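PDB 4HLN: starch synthase I from Hordeum vulgare, which is a plant glycosyltransferase of the GT-B type, built from two Rossmann-like domains, with a glycan bound to one of them. Local coordinates for residues 416-421 / 596-601; 515-520 / 585-590; 533-538 / 551-556. One frame throughout, in Å; residues are numbered along the deposited sequence.

Interaction 1: 416-421 / 596-601; sequences DDLSGK and SWEGLM. With GLC (alpha-D-glucopyranose), chain B.
Met601 leaves its backbone with CG anti to the carbonyl carbon, is extended at chi2 and bends at chi3 (63°), which brings CE to Leu418 and Lys421. Leu418 holds CG opposite its carbonyl carbon (chi1 -64°). Leu418 CD1 meets Met601 CE at 3.9 Å, the two side chains crossing at a slant. Met601 CE also lies 3.9 Å from Lys421 CD, so it rests on a leucine branch and a lysine chain. Beyond CD the lysine turns at chi4, and its NZ is hydrogen-bonded to Ala513 O, Tyr537 O and Thr539 OG1, oxygens that would be expected to offset its charge, while the methylenes make the apolar contact. On the solvent side Glu598 runs alongside Leu418, pointing the other way, with OE1 4.2 Å from Leu418 CD1. Asp417 caps the start of helix 419-432: its OD2 accepts from Ser419 OG at 3.1 Å, on the syn side but tilted 29° out of the carboxylate plane, and weakly from Ser419 N. Ser596 OG accepts from O2 of the chain B alpha-D-glucopyranose at 3.3 Å and is also hydrogen-bonded to Glu564 OE1. The capped helix start thus packs against helix 594-606, which contributes to the glycan pocket of the C-terminal Rossmann-like domain.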
loop_
_atom_site.group_PDB
_atom_site.type_symbol
_atom_site.label_atom_id
_atom_site.label_comp_id
_atom_site.label_asym_id
_atom_site.label_seq_id
_atom_site.Cartn_x
_atom_site.Cartn_y
_atom_site.Cartn_z
ATOM N N ASP A 416 5.835 24.472 -16.413
ATOM C CA ASP A 416 5.819 25.725 -17.160
ATOM C C ASP A 416 6.680 25.640 -18.413
ATOM O O ASP A 416 6.461 26.370 -19.375
ATOM C CB ASP A 416 6.298 26.873 -16.272
ATOM C CG ASP A 416 5.593 26.899 -14.922
ATOM O OD1 ASP A 416 4.452 27.412 -14.861
ATOM O OD2 ASP A 416 6.176 26.406 -13.926
ATOM N N ASP A 417 7.666 24.749 -18.391
ATOM C CA ASP A 417 8.561 24.573 -19.525
ATOM C C ASP A 417 8.866 23.101 -19.776
ATOM O O ASP A 417 9.718 22.502 -19.112
ATOM C CB ASP A 417 9.861 25.337 -19.307
ATOM C CG ASP A 417 10.794 25.235 -20.497
ATOM O OD1 ASP A 417 12.025 25.321 -20.291
ATOM O OD2 ASP A 417 10.294 25.061 -21.635
ATOM N N LEU A 418 8.175 22.526 -20.751
ATOM C CA LEU A 418 8.304 21.104 -21.028
ATOM C C LEU A 418 9.376 20.762 -22.075
ATOM O O LEU A 418 9.568 19.591 -22.420
ATOM C CB LEU A 418 6.952 20.548 -21.456
ATOM C CG LEU A 418 5.862 20.613 -20.384
ATOM C CD1 LEU A 418 4.584 19.993 -20.905
ATOM C CD2 LEU A 418 6.308 19.912 -19.108
ATOM N N SER A 419 10.077 21.776 -22.570
ATOM C CA SER A 419 11.013 21.576 -23.669
ATOM C C SER A 419 12.104 20.590 -23.260
ATOM O O SER A 419 12.653 19.867 -24.096
ATOM C CB SER A 419 11.618 22.914 -24.119
ATOM O OG SER A 419 12.515 23.444 -23.150
ATOM N N GLY A 420 12.398 20.560 -21.964
ATOM C CA GLY A 420 13.454 19.721 -21.439
ATOM C C GLY A 420 13.112 18.248 -21.541
ATOM O O GLY A 420 13.996 17.393 -21.659
ATOM N N LYS A 421 11.824 17.940 -21.499
ATOM C CA LYS A 421 11.410 16.549 -21.537
ATOM C C LYS A 421 11.699 15.934 -22.912
ATOM O O LYS A 421 12.101 14.771 -23.020
ATOM C CB LYS A 421 9.937 16.409 -21.152
ATOM C CG LYS A 421 9.551 14.999 -20.773
ATOM C CD LYS A 421 8.037 14.834 -20.642
ATOM C CE LYS A 421 7.631 13.356 -20.576
ATOM N NZ LYS A 421 8.137 12.659 -19.365
ATOM N N SER A 596 -4.438 17.946 -26.144
ATOM C CA SER A 596 -5.055 17.142 -25.086
ATOM C C SER A 596 -4.004 16.411 -24.252
ATOM O O SER A 596 -4.087 16.369 -23.024
ATOM C CB SER A 596 -6.038 16.126 -25.673
ATOM O OG SER A 596 -7.216 16.760 -26.137
ATOM N N TRP A 597 -3.025 15.821 -24.932
ATOM C CA TRP A 597 -1.919 15.159 -24.261
ATOM C C TRP A 597 -1.249 16.095 -23.251
ATOM O O TRP A 597 -1.142 15.771 -22.059
ATOM C CB TRP A 597 -0.898 14.659 -25.278
ATOM C CG TRP A 597 0.054 13.677 -24.689
ATOM C CD1 TRP A 597 1.340 13.909 -24.288
ATOM C CD2 TRP A 597 -0.208 12.300 -24.417
ATOM N NE1 TRP A 597 1.896 12.753 -23.784
ATOM C CE2 TRP A 597 0.964 11.753 -23.852
ATOM C CE3 TRP A 597 -1.324 11.477 -24.586
ATOM C CZ2 TRP A 597 1.049 10.425 -23.460
ATOM C CZ3 TRP A 597 -1.236 10.153 -24.198
ATOM C CH2 TRP A 597 -0.059 9.640 -23.643
ATOM N N GLU A 598 -0.803 17.254 -23.730
ATOM C CA GLU A 598 -0.226 18.272 -22.857
ATOM C C GLU A 598 -1.053 18.481 -21.589
ATOM O O GLU A 598 -0.508 18.703 -20.510
ATOM C CB GLU A 598 -0.071 19.602 -23.598
ATOM C CG GLU A 598 1.191 19.714 -24.453
ATOM C CD GLU A 598 2.034 20.948 -24.118
ATOM O OE1 GLU A 598 1.603 21.766 -23.269
ATOM O OE2 GLU A 598 3.134 21.096 -24.704
ATOM N N GLY A 599 -2.371 18.419 -21.716
ATOM C CA GLY A 599 -3.230 18.604 -20.564
ATOM C C GLY A 599 -3.108 17.449 -19.593
ATOM O O GLY A 599 -3.039 17.658 -18.377
ATOM N N LEU A 600 -3.086 16.227 -20.121
ATOM C CA LEU A 600 -2.955 15.048 -19.274
ATOM C C LEU A 600 -1.670 15.113 -18.456
ATOM O O LEU A 600 -1.643 14.742 -17.276
ATOM C CB LEU A 600 -2.984 13.782 -20.120
ATOM C CG LEU A 600 -4.388 13.244 -20.380
ATOM C CD1 LEU A 600 -4.396 12.345 -21.597
ATOM C CD2 LEU A 600 -4.934 12.512 -19.148
ATOM N N MET A 601 -0.606 15.595 -19.092
ATOM C CA MET A 601 0.687 15.727 -18.433
ATOM C C MET A 601 0.645 16.782 -17.344
ATOM O O MET A 601 0.932 16.502 -16.178
ATOM C CB MET A 601 1.765 16.084 -19.448
ATOM C CG MET A 601 1.970 15.024 -20.517
ATOM S SD MET A 601 2.835 15.645 -21.994
ATOM C CE MET A 601 4.448 16.117 -21.359
HETATM C C1 GLC B . -10.428 13.147 -28.665
HETATM C C2 GLC B . -9.773 14.413 -28.112
HETATM C C3 GLC B . -10.785 15.485 -27.703
HETATM C C4 GLC B . -11.797 15.795 -28.808
HETATM C C5 GLC B . -12.058 14.611 -29.754
HETATM C C6 GLC B . -12.214 15.174 -31.166
HETATM O O2 GLC B . -8.909 14.080 -27.051
HETATM O O3 GLC B . -10.083 16.675 -27.428
HETATM O O4 GLC B . -13.050 16.247 -28.277
HETATM O O5 GLC B . -11.078 13.579 -29.842
HETATM O O6 GLC B . -11.432 14.430 -32.078
#

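Interaction 2: 515-520 / 585-590; sequences CDILLM and TAISTF
The carboxylate of Asp516 lies against the CE1–CZ side of the Phe590 ring, with Asp516 CG 3.7 Å from Phe590 CE1 and Asp516 OD2 3.7 Å from Phe590 CZ. The approach is oblique: the side chains run at about a right angle to each other, while the carboxylate and ring planes are turned by only 30°. Phe590 places its ring here by holding CG opposite the backbone N (chi1 169°), leaning off helix 576-592 toward the start of the strand. One residue on, Ile517 CD1 touches Ala586 CB at 4.1 Å and comes within 4.4 Å of Ile587 CG1, an apolar contact between strand and helix. This is the layered packing of a Rossmann-like domain, in which helix 576-592 lies over the parallel sheet and strand 517-520 sits between strands 442-446 and 540-544. Asp516 is positioned by partners beyond the ring, since OD2 forms a salt bridge with Lys425 and accepts from Leu442 N, which would be expected to favour its charged form. Phe590 in turn takes Lys594 as a cation-pi partner and meets Trp597 edge-to-face. Within the helix, Thr585 O accepts from Thr589 OG1 at 2.8 Å and from Thr589 N at 3.3 Å, the two donors reaching it from opposite faces of its plane. Thr589 OG1 also makes a weak hydrogen bond to a bound alpha-D-glucopyranose, and Thr585 touches another.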
loop_
_atom_site.group_PDB
_atom_site.type_symbol
_atom_site.label_atom_id
_atom_site.label_comp_id
_atom_site.label_asym_id
_atom_site.label_seq_id
_atom_site.Cartn_x
_atom_site.Cartn_y
_atom_site.Cartn_z
ATOM N N CYS A 515 10.327 8.608 -21.297
ATOM C CA CYS A 515 9.123 7.997 -21.870
ATOM C C CYS A 515 7.914 8.908 -21.886
ATOM O O CYS A 515 7.784 9.811 -21.058
ATOM C CB CYS A 515 8.732 6.736 -21.097
ATOM S SG CYS A 515 9.914 5.402 -21.227
ATOM N N ASP A 516 7.011 8.628 -22.819
ATOM C CA ASP A 516 5.775 9.384 -22.945
ATOM C C ASP A 516 4.707 8.726 -22.097
ATOM O O ASP A 516 3.880 9.403 -21.478
ATOM C CB ASP A 516 5.342 9.447 -24.410
ATOM C CG ASP A 516 6.406 10.079 -25.301
ATOM O OD1 ASP A 516 6.828 11.226 -25.013
ATOM O OD2 ASP A 516 6.839 9.414 -26.272
ATOM N N ILE A 517 4.758 7.396 -22.066
ATOM C CA ILE A 517 3.816 6.577 -21.320
ATOM C C ILE A 517 4.562 5.599 -20.435
ATOM O O ILE A 517 5.601 5.069 -20.822
ATOM C CB ILE A 517 2.945 5.750 -22.273
ATOM C CG1 ILE A 517 2.168 6.676 -23.205
ATOM C CG2 ILE A 517 2.016 4.788 -21.503
ATOM C CD1 ILE A 517 1.464 5.936 -24.293
ATOM N N LEU A 518 4.031 5.364 -19.242
ATOM C CA LEU A 518 4.588 4.354 -18.364
ATOM C C LEU A 518 3.504 3.349 -18.093
ATOM O O LEU A 518 2.354 3.712 -17.853
ATOM C CB LEU A 518 5.067 4.980 -17.069
ATOM C CG LEU A 518 6.151 4.187 -16.346
ATOM C CD1 LEU A 518 7.492 4.392 -17.027
ATOM C CD2 LEU A 518 6.227 4.625 -14.890
ATOM N N LEU A 519 3.866 2.078 -18.150
ATOM C CA LEU A 519 2.880 1.001 -18.077
ATOM C C LEU A 519 2.993 0.198 -16.773
ATOM O O LEU A 519 4.042 -0.381 -16.473
ATOM C CB LEU A 519 3.051 0.087 -19.287
ATOM C CG LEU A 519 2.184 -1.161 -19.361
ATOM C CD1 LEU A 519 0.720 -0.758 -19.344
ATOM C CD2 LEU A 519 2.534 -1.952 -20.616
ATOM N N MET A 520 1.913 0.172 -15.997
ATOM C CA MET A 520 1.887 -0.593 -14.758
ATOM C C MET A 520 0.737 -1.592 -14.769
ATOM O O MET A 520 -0.372 -1.287 -14.331
ATOM C CB MET A 520 1.777 0.329 -13.537
ATOM C CG MET A 520 2.993 1.219 -13.276
ATOM S SD MET A 520 3.056 2.751 -14.248
ATOM C CE MET A 520 1.496 3.502 -13.790
ATOM N N THR A 585 -5.518 3.400 -27.196
ATOM C CA THR A 585 -6.275 4.608 -26.920
ATOM C C THR A 585 -5.341 5.761 -26.550
ATOM O O THR A 585 -5.505 6.887 -27.021
ATOM C CB THR A 585 -7.282 4.369 -25.803
ATOM O OG1 THR A 585 -8.159 3.302 -26.183
ATOM C CG2 THR A 585 -8.089 5.633 -25.521
ATOM N N ALA A 586 -4.351 5.476 -25.713
ATOM C CA ALA A 586 -3.438 6.518 -25.266
ATOM C C ALA A 586 -2.529 6.946 -26.414
ATOM O O ALA A 586 -2.299 8.134 -26.627
ATOM C CB ALA A 586 -2.621 6.047 -24.066
ATOM N N ILE A 587 -2.022 5.968 -27.154
ATOM C CA ILE A 587 -1.152 6.237 -28.289
ATOM C C ILE A 587 -1.798 7.160 -29.314
ATOM O O ILE A 587 -1.156 8.081 -29.819
ATOM C CB ILE A 587 -0.728 4.940 -28.981
ATOM C CG1 ILE A 587 0.253 4.175 -28.092
ATOM C CG2 ILE A 587 -0.082 5.248 -30.310
ATOM C CD1 ILE A 587 0.789 2.910 -28.720
ATOM N N SER A 588 -3.066 6.908 -29.620
ATOM C CA SER A 588 -3.809 7.747 -30.551
ATOM C C SER A 588 -3.836 9.181 -30.058
ATOM O O SER A 588 -3.442 10.104 -30.767
ATOM C CB SER A 588 -5.236 7.233 -30.701
ATOM O OG SER A 588 -5.233 5.933 -31.264
ATOM N N THR A 589 -4.305 9.357 -28.831
ATOM C CA THR A 589 -4.316 10.659 -28.189
ATOM C C THR A 589 -2.958 11.357 -28.276
ATOM O O THR A 589 -2.879 12.570 -28.475
ATOM C CB THR A 589 -4.682 10.494 -26.726
ATOM O OG1 THR A 589 -5.830 9.638 -26.624
ATOM C CG2 THR A 589 -4.964 11.850 -26.079
ATOM N N PHE A 590 -1.889 10.583 -28.127
ATOM C CA PHE A 590 -0.544 11.131 -28.143
ATOM C C PHE A 590 -0.208 11.705 -29.511
ATOM O O PHE A 590 0.378 12.784 -29.610
ATOM C CB PHE A 590 0.482 10.065 -27.749
ATOM C CG PHE A 590 1.911 10.479 -27.989
ATOM C CD1 PHE A 590 2.525 11.431 -27.175
ATOM C CD2 PHE A 590 2.644 9.926 -29.027
ATOM C CE1 PHE A 590 3.842 11.820 -27.400
ATOM C CE2 PHE A 590 3.955 10.310 -29.251
ATOM C CZ PHE A 590 4.554 11.260 -28.440
#

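Interaction 3: 533-538 / 551-556; sequences YAMQYG and DTVETF. With GLC (alpha-D-glucopyranose), chain C; GLC (alpha-D-glucopyranose), chain D.
Met535 belongs to the helix of a beta-alpha-beta unit, in which helix 529-536 links the adjacent parallel strands 517-520 and 540-544 of the C-terminal Rossmann-like domain, and it packs against Val553 in the loop that follows the second strand. The sulfur does the touching. Met535 SD lies 3.9 Å from the backbone Thr552 O and 4.4 Å from Val553 CG2, so the loop offers the thioether one carbonyl oxygen and one methyl. The chain is extended at chi2 and then bends at chi3 (74°), which turns CE away from Val553 CG2 and leaves the sulfur facing the loop. Pro541 of strand 540-544 is shared by both sides, touching Met535 as well as Val553, and Val553 also rests on Val543. After Gln536 the helix ends in a Schellman motif: Gly538 N bonds to Met535 O at 3.1 Å, Thr539 N pairs with Ala534 O, and Gly538 supplies the positive phi (69°) that the turn needs. Further along the loop, Glu554 and Phe556 are tied by backbone hydrogen bonds to Thr567 and Gly568, which lead into strand 569-571. The loop reaches the glycan pocket at Phe556, whose ring meets the chain C alpha-D-glucopyranose: the sugar O3 lies in the ring plane at its edge, 3.1 Å from Phe556 CE1.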
loop_
_atom_site.group_PDB
_atom_site.type_symbol
_atom_site.label_atom_id
_atom_site.label_comp_id
_atom_site.label_asym_id
_atom_site.label_seq_id
_atom_site.Cartn_x
_atom_site.Cartn_y
_atom_site.Cartn_z
ATOM N N TYR A 533 5.344 8.764 -9.660
ATOM C CA TYR A 533 6.551 9.195 -10.354
ATOM C C TYR A 533 6.225 9.613 -11.784
ATOM O O TYR A 533 6.647 10.678 -12.252
ATOM C CB TYR A 533 7.577 8.074 -10.382
ATOM C CG TYR A 533 8.021 7.587 -9.026
ATOM C CD1 TYR A 533 8.186 8.462 -7.965
ATOM C CD2 TYR A 533 8.280 6.240 -8.811
ATOM C CE1 TYR A 533 8.601 8.005 -6.723
ATOM C CE2 TYR A 533 8.697 5.776 -7.584
ATOM C CZ TYR A 533 8.852 6.660 -6.544
ATOM O OH TYR A 533 9.269 6.186 -5.328
ATOM N N ALA A 534 5.467 8.768 -12.478
ATOM C CA ALA A 534 5.069 9.076 -13.845
ATOM C C ALA A 534 4.406 10.443 -13.884
ATOM O O ALA A 534 4.851 11.341 -14.594
ATOM C CB ALA A 534 4.130 8.007 -14.382
ATOM N N MET A 535 3.347 10.590 -13.095
ATOM C CA MET A 535 2.584 11.828 -13.039
ATOM C C MET A 535 3.475 13.002 -12.650
ATOM O O MET A 535 3.425 14.064 -13.261
ATOM C CB MET A 535 1.413 11.674 -12.071
ATOM C CG MET A 535 0.175 10.993 -12.694
ATOM S SD MET A 535 -1.095 10.496 -11.506
ATOM C CE MET A 535 -1.828 12.069 -11.070
ATOM N N GLN A 536 4.308 12.791 -11.641
ATOM C CA GLN A 536 5.230 13.816 -11.180
ATOM C C GLN A 536 6.131 14.281 -12.314
ATOM O O GLN A 536 6.637 15.403 -12.296
ATOM C CB GLN A 536 6.076 13.263 -10.023
ATOM C CG GLN A 536 7.162 14.190 -9.504
ATOM C CD GLN A 536 6.607 15.401 -8.750
ATOM O OE1 GLN A 536 5.384 15.630 -8.691
ATOM N NE2 GLN A 536 7.512 16.181 -8.165
ATOM N N TYR A 537 6.319 13.415 -13.305
ATOM C CA TYR A 537 7.266 13.676 -14.382
ATOM C C TYR A 537 6.617 13.958 -15.733
ATOM O O TYR A 537 7.310 14.021 -16.751
ATOM C CB TYR A 537 8.217 12.490 -14.523
ATOM C CG TYR A 537 9.383 12.578 -13.597
ATOM C CD1 TYR A 537 9.192 12.559 -12.233
ATOM C CD2 TYR A 537 10.681 12.691 -14.079
ATOM C CE1 TYR A 537 10.253 12.648 -11.366
ATOM C CE2 TYR A 537 11.755 12.781 -13.215
ATOM C CZ TYR A 537 11.525 12.765 -11.854
ATOM O OH TYR A 537 12.560 12.853 -10.956
ATOM N N GLY A 538 5.297 14.110 -15.756
ATOM C CA GLY A 538 4.599 14.338 -17.009
ATOM C C GLY A 538 4.622 13.119 -17.913
ATOM O O GLY A 538 4.470 13.215 -19.131
ATOM N N ASP A 551 -9.889 7.710 -7.548
ATOM C CA ASP A 551 -8.796 6.771 -7.777
ATOM C C ASP A 551 -7.454 7.480 -8.015
ATOM O O ASP A 551 -7.407 8.655 -8.418
ATOM C CB ASP A 551 -9.144 5.782 -8.896
ATOM C CG ASP A 551 -10.220 4.766 -8.474
ATOM O OD1 ASP A 551 -10.223 4.349 -7.291
ATOM O OD2 ASP A 551 -11.066 4.385 -9.321
ATOM N N THR A 552 -6.366 6.765 -7.736
ATOM C CA THR A 552 -5.021 7.338 -7.823
ATOM C C THR A 552 -4.664 7.787 -9.247
ATOM O O THR A 552 -3.989 8.806 -9.435
ATOM C CB THR A 552 -3.953 6.379 -7.244
ATOM O OG1 THR A 552 -2.968 6.093 -8.239
ATOM C CG2 THR A 552 -4.597 5.084 -6.777
ATOM N N VAL A 553 -5.122 7.026 -10.239
ATOM C CA VAL A 553 -5.132 7.485 -11.629
ATOM C C VAL A 553 -6.570 7.609 -12.132
ATOM O O VAL A 553 -7.275 6.611 -12.288
ATOM C CB VAL A 553 -4.355 6.536 -12.567
ATOM C CG1 VAL A 553 -4.570 6.924 -14.026
ATOM C CG2 VAL A 553 -2.880 6.524 -12.215
ATOM N N GLU A 554 -6.999 8.843 -12.373
ATOM C CA GLU A 554 -8.324 9.112 -12.915
ATOM C C GLU A 554 -8.296 8.975 -14.445
ATOM O O GLU A 554 -7.548 9.681 -15.128
ATOM C CB GLU A 554 -8.772 10.512 -12.487
ATOM C CG GLU A 554 -10.180 10.894 -12.898
ATOM C CD GLU A 554 -10.489 12.360 -12.616
ATOM O OE1 GLU A 554 -11.401 12.913 -13.270
ATOM O OE2 GLU A 554 -9.818 12.958 -11.743
ATOM N N THR A 555 -9.089 8.055 -14.986
ATOM C CA THR A 555 -9.064 7.816 -16.427
ATOM C C THR A 555 -9.427 9.071 -17.222
ATOM O O THR A 555 -10.271 9.864 -16.806
ATOM C CB THR A 555 -9.985 6.657 -16.846
ATOM O OG1 THR A 555 -9.566 5.451 -16.201
ATOM C CG2 THR A 555 -9.924 6.451 -18.355
ATOM N N PHE A 556 -8.780 9.238 -18.372
ATOM C CA PHE A 556 -8.985 10.402 -19.224
ATOM C C PHE A 556 -10.401 10.511 -19.751
ATOM O O PHE A 556 -10.975 9.540 -20.247
ATOM C CB PHE A 556 -8.042 10.359 -20.417
ATOM C CG PHE A 556 -8.138 11.561 -21.296
ATOM C CD1 PHE A 556 -8.249 11.429 -22.667
ATOM C CD2 PHE A 556 -8.122 12.837 -20.748
ATOM C CE1 PHE A 556 -8.332 12.557 -23.485
ATOM C CE2 PHE A 556 -8.202 13.968 -21.560
ATOM C CZ PHE A 556 -8.311 13.825 -22.930
HETATM C C1 GLC C . -11.350 8.563 -25.839
HETATM C C2 GLC C . -10.202 9.535 -25.481
HETATM C C3 GLC C . -10.189 10.940 -26.125
HETATM C C4 GLC C . -10.793 11.056 -27.519
HETATM C C5 GLC C . -11.890 10.009 -27.727
HETATM C C6 GLC C . -12.198 9.891 -29.218
HETATM O O2 GLC C . -10.082 9.659 -24.083
HETATM O O3 GLC C . -8.843 11.345 -26.267
HETATM O O4 GLC C . -11.277 12.388 -27.754
HETATM O O5 GLC C . -11.547 8.712 -27.242
HETATM O O6 GLC C . -11.464 8.819 -29.764
HETATM C C1 GLC D . -13.995 7.585 -21.220
HETATM C C2 GLC D . -14.797 8.618 -21.987
HETATM C C3 GLC D . -14.309 8.748 -23.438
HETATM C C4 GLC D . -12.786 8.698 -23.674
HETATM C C5 GLC D . -12.207 7.616 -22.758
HETATM C C6 GLC D . -10.690 7.600 -22.703
HETATM O O2 GLC D . -16.154 8.223 -21.955
HETATM O O3 GLC D . -14.812 9.959 -23.951
HETATM O O4 GLC D . -12.622 8.480 -25.085
HETATM O O5 GLC D . -12.632 7.845 -21.431
HETATM O O6 GLC D . -10.244 6.277 -22.866
#

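From the N terminus the chain passes 416-421, 515-520 and 533-538, then meets their partners in reverse order, 551-556, 585-590 and 596-601, so the three contacts nest without crossing. Interaction 3 closes the innermost and shortest loop, around strand 540-544; interaction 2 encloses it, bringing helix 576-592 back over strand 517-520; interaction 1 is outermost, setting helix 594-606 beside the start of helix 419-432. They also touch one another. Met601 CG packs on Gly538 O, Trp597 CZ3 on Ala586 O and Leu600 on Phe556, while Leu518 CD2 meets Ala534 CB at 4.0 Å. Each contact includes at least one residue of the glycan pocket within its segments.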